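Local coordinates for inosine-uridine preferring nucleoside hydrolase family protein (Bacillus anthracis, PDB 2C40), which belongs to the inosine-uridine preferring nucleoside hydrolase family and holds a calcium ion and alpha-D-ribofuranose in one pocket of its alpha/beta fold, at residues K119-F124 and R147-G152; P36-L41 and D76-A81. One frame throughout, in Å; residues are numbered along the deposited sequence.

Contact 1 of 2, residues K119-F124 and R147-G152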
loop_
_atom_site.group_PDB
_atom_site.type_symbol
_atom_site.label_atom_id
_atom_site.label_comp_id
_atom_site.label_asym_id
_atom_site.label_seq_id
_atom_site.Cartn_x
_atom_site.Cartn_y
_atom_site.Cartn_z
ATOM N N LYS A 119 -31.198 13.341 20.320
ATOM C CA LYS A 119 -31.119 12.407 19.199
ATOM C C LYS A 119 -29.703 12.444 18.563
ATOM O O LYS A 119 -29.028 13.498 18.573
ATOM C CB LYS A 119 -32.180 12.773 18.156
ATOM C CG LYS A 119 -33.609 12.343 18.493
ATOM C CD LYS A 119 -34.548 12.567 17.292
ATOM C CE LYS A 119 -36.024 12.193 17.557
ATOM N NZ LYS A 119 -36.893 13.089 16.740
ATOM N N THR A 120 -29.244 11.317 18.024
ATOM C CA THR A 120 -27.943 11.282 17.346
ATOM C C THR A 120 -28.076 10.915 15.872
ATOM O O THR A 120 -28.947 10.149 15.512
ATOM C CB THR A 120 -26.800 10.495 18.095
ATOM O OG1 THR A 120 -26.114 9.573 17.221
ATOM C CG2 THR A 120 -27.266 9.818 19.317
ATOM N N THR A 121 -27.230 11.528 15.043
ATOM C CA THR A 121 -27.114 11.158 13.643
ATOM C C THR A 121 -26.217 9.923 13.477
ATOM O O THR A 121 -25.084 9.907 13.948
ATOM C CB THR A 121 -26.540 12.304 12.800
ATOM O OG1 THR A 121 -27.404 13.419 12.892
ATOM C CG2 THR A 121 -26.431 11.924 11.290
ATOM N N LEU A 122 -26.724 8.906 12.771
ATOM C CA LEU A 122 -25.969 7.693 12.451
ATOM C C LEU A 122 -25.314 7.828 11.099
ATOM O O LEU A 122 -25.957 8.213 10.117
ATOM C CB LEU A 122 -26.889 6.483 12.394
ATOM C CG LEU A 122 -27.689 6.141 13.621
ATOM C CD1 LEU A 122 -28.505 4.891 13.273
ATOM C CD2 LEU A 122 -26.776 5.891 14.802
ATOM N N LEU A 123 -24.020 7.573 11.071
ATOM C CA LEU A 123 -23.224 7.656 9.896
ATOM C C LEU A 123 -22.615 6.257 9.698
ATOM O O LEU A 123 -21.812 5.813 10.522
ATOM C CB LEU A 123 -22.108 8.661 10.148
ATOM C CG LEU A 123 -21.365 9.305 8.985
ATOM C CD1 LEU A 123 -19.948 9.572 9.386
ATOM C CD2 LEU A 123 -21.439 8.577 7.689
ATOM N N PHE A 124 -23.034 5.569 8.631
ATOM C CA PHE A 124 -22.537 4.251 8.305
ATOM C C PHE A 124 -21.874 4.315 6.918
ATOM O O PHE A 124 -22.525 4.642 5.885
ATOM C CB PHE A 124 -23.653 3.219 8.320
ATOM C CG PHE A 124 -24.032 2.730 9.698
ATOM C CD1 PHE A 124 -24.413 3.609 10.692
ATOM C CD2 PHE A 124 -23.974 1.389 10.024
ATOM C CE1 PHE A 124 -24.759 3.170 11.991
ATOM C CE2 PHE A 124 -24.335 0.946 11.310
ATOM C CZ PHE A 124 -24.703 1.867 12.284
ATOM N N ARG A 147 -31.303 10.823 12.123
ATOM C CA ARG A 147 -31.377 10.255 10.791
ATOM C C ARG A 147 -30.176 9.334 10.601
ATOM O O ARG A 147 -29.228 9.335 11.407
ATOM C CB ARG A 147 -31.397 11.371 9.721
ATOM C CG ARG A 147 -30.126 12.174 9.733
ATOM C CD ARG A 147 -30.157 13.435 8.906
ATOM N NE ARG A 147 -30.103 14.662 9.706
ATOM C CZ ARG A 147 -29.009 15.253 10.238
ATOM N NH1 ARG A 147 -27.771 14.739 10.130
ATOM N NH2 ARG A 147 -29.179 16.414 10.897
ATOM N N LEU A 148 -30.263 8.544 9.539
ATOM C CA LEU A 148 -29.162 7.692 9.068
ATOM C C LEU A 148 -28.611 8.345 7.799
ATOM O O LEU A 148 -29.349 8.602 6.889
ATOM C CB LEU A 148 -29.719 6.286 8.725
ATOM C CG LEU A 148 -28.871 5.012 8.664
ATOM C CD1 LEU A 148 -29.442 3.960 7.661
ATOM C CD2 LEU A 148 -27.442 5.200 8.469
ATOM N N VAL A 149 -27.307 8.565 7.762
ATOM C CA VAL A 149 -26.593 8.851 6.535
ATOM C C VAL A 149 -25.741 7.646 6.213
ATOM O O VAL A 149 -24.925 7.230 6.992
ATOM C CB VAL A 149 -25.744 10.141 6.624
ATOM C CG1 VAL A 149 -25.187 10.531 5.239
ATOM C CG2 VAL A 149 -26.622 11.283 7.182
ATOM N N TRP A 150 -25.972 7.080 5.039
ATOM C CA TRP A 150 -25.358 5.838 4.629
ATOM C C TRP A 150 -24.798 5.927 3.213
ATOM O O TRP A 150 -25.451 6.404 2.275
ATOM C CB TRP A 150 -26.384 4.695 4.742
ATOM C CG TRP A 150 -25.866 3.313 4.408
ATOM C CD1 TRP A 150 -24.715 2.701 4.880
ATOM C CD2 TRP A 150 -26.476 2.388 3.520
ATOM N NE1 TRP A 150 -24.586 1.464 4.328
ATOM C CE2 TRP A 150 -25.652 1.233 3.493
ATOM C CE3 TRP A 150 -27.642 2.421 2.739
ATOM C CZ2 TRP A 150 -25.955 0.110 2.719
ATOM C CZ3 TRP A 150 -27.946 1.309 1.954
ATOM C CH2 TRP A 150 -27.086 0.170 1.939
ATOM N N MET A 151 -23.570 5.424 3.092
ATOM C CA MET A 151 -22.975 5.090 1.831
ATOM C C MET A 151 -23.457 3.711 1.412
ATOM O O MET A 151 -23.057 2.671 1.948
ATOM C CB MET A 151 -21.441 5.117 1.928
ATOM C CG MET A 151 -20.738 5.195 0.515
ATOM S SD MET A 151 -20.766 3.684 -0.506
ATOM C CE MET A 151 -21.419 4.309 -2.021
ATOM N N GLY A 152 -24.318 3.684 0.428
ATOM C CA GLY A 152 -24.818 2.417 -0.098
ATOM C C GLY A 152 -25.709 2.643 -1.303
ATOM O O GLY A 152 -26.195 3.764 -1.565
#
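T121, L122, L123 and F124 run beside R147 to W150 as two adjacent parallel strands in the middle of the central sheet. The strands belong to a beta-alpha-beta unit, in which helix 129-137 makes the crossover. Their axes approach to 4.7 Å, and their directions differ by 13°. Four backbone hydrogen bonds join them. L122 N gives to R147 O at 2.9 Å, and V149 N gives to L122 O at 2.7 Å. F124 N then gives to V149 O, and M151 N to F124 O. All four are nearly straight. L122 and F124 thus use both N and O toward the second strand. The backbone of T121 bonds instead to K3 and Y5, and that of L123 to Y5, in strand 2-8 on the other side.

L122, F124, L148 and W150 share one face of the sheet. L148 CD2 lies 4.1 Å from F124 CD1, and the two side chains meet at about a right angle. With CG anti to the backbone N (chi1 -177°), W150 turns its CD1 edge to F124 O, 3.1 Å away and near the ring plane. W150 CD1 also packs on F124 CB at 3.6 Å. The indole NE1 bonds instead to G126 O. Helix 105-115 covers L122 and F124.

T121, L123, R147 and V149 lie on the other face. The R147 chain bends at chi3 (112°) and brings one guanidinium face over T121 OG1. R147 NH1 is 3.1 Å from T121 OG1, but the angle is poor for a hydrogen bond. T121 CG2 and V149 CG2 add a looser apolar touch at 4.2 Å.

The chemistry implies a buried join held by backbone bonds and apolar packing, with M151 at the ribofuranose-pocket end of its strand.

Contact 2 of 2, residues P36-L41 and D76-A81. With RIB (alpha-D-ribofuranose), chain D.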
loop_
_atom_site.group_PDB
_atom_site.type_symbol
_atom_site.label_atom_id
_atom_site.label_comp_id
_atom_site.label_asym_id
_atom_site.label_seq_id
_atom_site.Cartn_x
_atom_site.Cartn_y
_atom_site.Cartn_z
ATOM N N PRO A 36 -16.026 -5.740 10.372
ATOM C CA PRO A 36 -15.021 -6.373 9.519
ATOM C C PRO A 36 -15.516 -6.764 8.098
ATOM O O PRO A 36 -15.484 -7.928 7.711
ATOM C CB PRO A 36 -14.582 -7.578 10.388
ATOM C CG PRO A 36 -15.792 -7.988 11.060
ATOM C CD PRO A 36 -16.491 -6.668 11.428
ATOM N N ALA A 37 -15.946 -5.773 7.325
ATOM C CA ALA A 37 -16.517 -6.019 6.011
ATOM C C ALA A 37 -15.404 -5.776 4.979
ATOM O O ALA A 37 -14.761 -6.734 4.545
ATOM C CB ALA A 37 -17.738 -5.154 5.777
ATOM N N ASP A 38 -15.134 -4.524 4.620
ATOM C CA ASP A 38 -14.010 -4.229 3.717
ATOM C C ASP A 38 -12.687 -4.067 4.473
ATOM O O ASP A 38 -11.868 -3.211 4.157
ATOM C CB ASP A 38 -14.324 -2.991 2.923
ATOM C CG ASP A 38 -13.465 -2.836 1.721
ATOM O OD1 ASP A 38 -13.441 -1.698 1.245
ATOM O OD2 ASP A 38 -12.808 -3.799 1.286
ATOM N N CYS A 39 -12.521 -4.867 5.507
ATOM C CA CYS A 39 -11.346 -4.815 6.352
ATOM C C CYS A 39 -11.267 -6.087 7.180
ATOM O O CYS A 39 -12.245 -6.789 7.339
ATOM C CB CYS A 39 -11.354 -3.597 7.293
ATOM S SG CYS A 39 -12.449 -3.661 8.761
ATOM N N TYR A 40 -10.062 -6.368 7.653
ATOM C CA TYR A 40 -9.837 -7.262 8.756
ATOM C C TYR A 40 -9.983 -6.462 10.051
ATOM O O TYR A 40 -9.563 -5.334 10.140
ATOM C CB TYR A 40 -8.458 -7.910 8.628
ATOM C CG TYR A 40 -8.404 -8.963 7.532
ATOM C CD1 TYR A 40 -8.175 -8.618 6.188
ATOM C CD2 TYR A 40 -8.634 -10.292 7.827
ATOM C CE1 TYR A 40 -8.156 -9.594 5.188
ATOM C CE2 TYR A 40 -8.587 -11.273 6.838
ATOM C CZ TYR A 40 -8.341 -10.915 5.528
ATOM O OH TYR A 40 -8.310 -11.913 4.592
ATOM N N LEU A 41 -10.605 -7.060 11.055
ATOM C CA LEU A 41 -10.996 -6.323 12.261
ATOM C C LEU A 41 -9.830 -5.727 13.052
ATOM O O LEU A 41 -9.899 -4.596 13.533
ATOM C CB LEU A 41 -11.813 -7.232 13.178
ATOM C CG LEU A 41 -12.477 -6.586 14.404
ATOM C CD1 LEU A 41 -13.517 -5.496 14.043
ATOM C CD2 LEU A 41 -13.085 -7.743 15.209
ATOM N N ASP A 76 -8.283 -8.646 -1.286
ATOM C CA ASP A 76 -7.204 -7.646 -1.538
ATOM C C ASP A 76 -7.627 -6.240 -1.118
ATOM O O ASP A 76 -6.810 -5.474 -0.642
ATOM C CB ASP A 76 -6.623 -7.718 -2.972
ATOM N N TRP A 77 -8.919 -5.935 -1.217
ATOM C CA TRP A 77 -9.467 -4.675 -0.679
ATOM C C TRP A 77 -9.379 -4.637 0.853
ATOM O O TRP A 77 -9.017 -3.634 1.472
ATOM C CB TRP A 77 -10.940 -4.569 -1.066
ATOM C CG TRP A 77 -11.207 -4.450 -2.531
ATOM C CD1 TRP A 77 -10.321 -4.678 -3.577
ATOM C CD2 TRP A 77 -12.469 -4.112 -3.136
ATOM N NE1 TRP A 77 -10.974 -4.481 -4.775
ATOM C CE2 TRP A 77 -12.283 -4.125 -4.530
ATOM C CE3 TRP A 77 -13.733 -3.791 -2.624
ATOM C CZ2 TRP A 77 -13.321 -3.843 -5.419
ATOM C CZ3 TRP A 77 -14.756 -3.503 -3.503
ATOM C CH2 TRP A 77 -14.550 -3.530 -4.882
ATOM N N ARG A 78 -9.673 -5.772 1.452
ATOM C CA ARG A 78 -9.679 -5.903 2.913
ATOM C C ARG A 78 -8.329 -5.676 3.639
ATOM O O ARG A 78 -8.310 -5.379 4.841
ATOM C CB ARG A 78 -10.240 -7.283 3.286
ATOM C CG ARG A 78 -11.649 -7.511 2.746
ATOM C CD ARG A 78 -12.161 -8.827 3.259
ATOM N NE ARG A 78 -12.231 -8.774 4.708
ATOM C CZ ARG A 78 -12.355 -9.833 5.514
ATOM N NH1 ARG A 78 -12.424 -11.053 5.020
ATOM N NH2 ARG A 78 -12.403 -9.670 6.823
ATOM N N MET A 79 -7.228 -5.812 2.923
ATOM C CA MET A 79 -5.892 -5.674 3.497
ATOM C C MET A 79 -5.514 -4.233 3.855
ATOM O O MET A 79 -4.586 -4.013 4.621
ATOM C CB MET A 79 -4.838 -6.202 2.497
ATOM C CG MET A 79 -4.832 -7.704 2.260
ATOM S SD MET A 79 -4.575 -8.738 3.721
ATOM C CE MET A 79 -2.791 -8.748 3.945
ATOM N N HIS A 80 -6.208 -3.256 3.284
ATOM C CA HIS A 80 -5.747 -1.860 3.261
ATOM C C HIS A 80 -5.508 -1.243 4.644
ATOM O O HIS A 80 -4.564 -0.414 4.820
ATOM C CB HIS A 80 -6.717 -1.009 2.446
ATOM C CG HIS A 80 -6.639 -1.258 0.973
ATOM N ND1 HIS A 80 -7.496 -0.673 0.072
ATOM C CD2 HIS A 80 -5.828 -2.070 0.250
ATOM C CE1 HIS A 80 -7.183 -1.063 -1.152
ATOM N NE2 HIS A 80 -6.168 -1.909 -1.073
ATOM N N ALA A 81 -6.314 -1.685 5.618
ATOM C CA ALA A 81 -6.163 -1.290 7.024
ATOM C C ALA A 81 -4.826 -1.658 7.609
ATOM O O ALA A 81 -4.322 -0.898 8.423
ATOM C CB ALA A 81 -7.298 -1.901 7.880
HETATM O O5 RIB D . -19.219 0.110 -2.447
HETATM C C5 RIB D . -18.350 1.183 -1.989
HETATM C C4 RIB D . -17.776 0.777 -0.630
HETATM O O4 RIB D . -16.918 -0.359 -0.866
HETATM C C3 RIB D . -16.978 1.820 0.179
HETATM O O3 RIB D . -17.769 2.202 1.351
HETATM C C2 RIB D . -15.548 1.172 0.448
HETATM O O2 RIB D . -14.873 1.154 1.790
HETATM C C1 RIB D . -15.692 -0.272 -0.096
HETATM O O HOH W 1 -9.145 -2.452 4.840
#
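D38 and W77 meet at the ribofuranose pocket, where the loop after strand 27-34 packs against residues 76-81, which span the end of one short helix and the start of the next. D38 CG is anti to the backbone N (chi1 -163°), which places the carboxylate between the sugar and W77. Its OD1 is 3.0 Å from C1 of the ribofuranose. Its OD2 is 3.1 Å from W77 CB, near the plane of the indole at its edge. OD2 is buried here without a polar partner. D38 N bonds to D9 OD1, a calcium ligand, and the W77 ring meets W172 edge-to-face.

Away from the sugar, R78 grips the loop. Its NH2 bonds to C39 O at 2.9 Å. The oxygen lies in the guanidinium plane, but NH2 stands above the carbonyl plane. NE adds a weak bond to the same oxygen. A bend at chi3 (62°) turns the guanidinium flat onto Y40. The centres are 4.1 Å apart and the planes differ by 6°, a cation-pi stack. M79 SD reaches Y40 CE1 at 4.0 Å, an oblique Met-aromatic contact. Water 1 accepts from A81 N and lies 2.9 Å from D38 O, bridging the two segments.

Y40 is the N-cap of helix 41-55. The loop follows the C-terminal end of parallel strand 27-34, where alpha/beta folds commonly place their binding sites.

In the fold
Contact 1 and contact 2 lie on opposite sides of the chain's centre. Their centres are 21 Å apart, and their nearest atoms come to about 9 Å without touching. Both reach the same ribofuranose. Contact 1 supplies M151 at the end of strand 145-151. Its nearest side-chain atoms are about 4 Å from the sugar and about 6 Å from the calcium ion. Contact 2 supplies D38, whose nearest side-chain atom is about 5 Å from the calcium ion. D9, D14, T125 and D247 form the metal site. T125 directly follows segment 119-124. N173 ND2 bonds both M151 O and the sugar, tying contact 1 to the ligand.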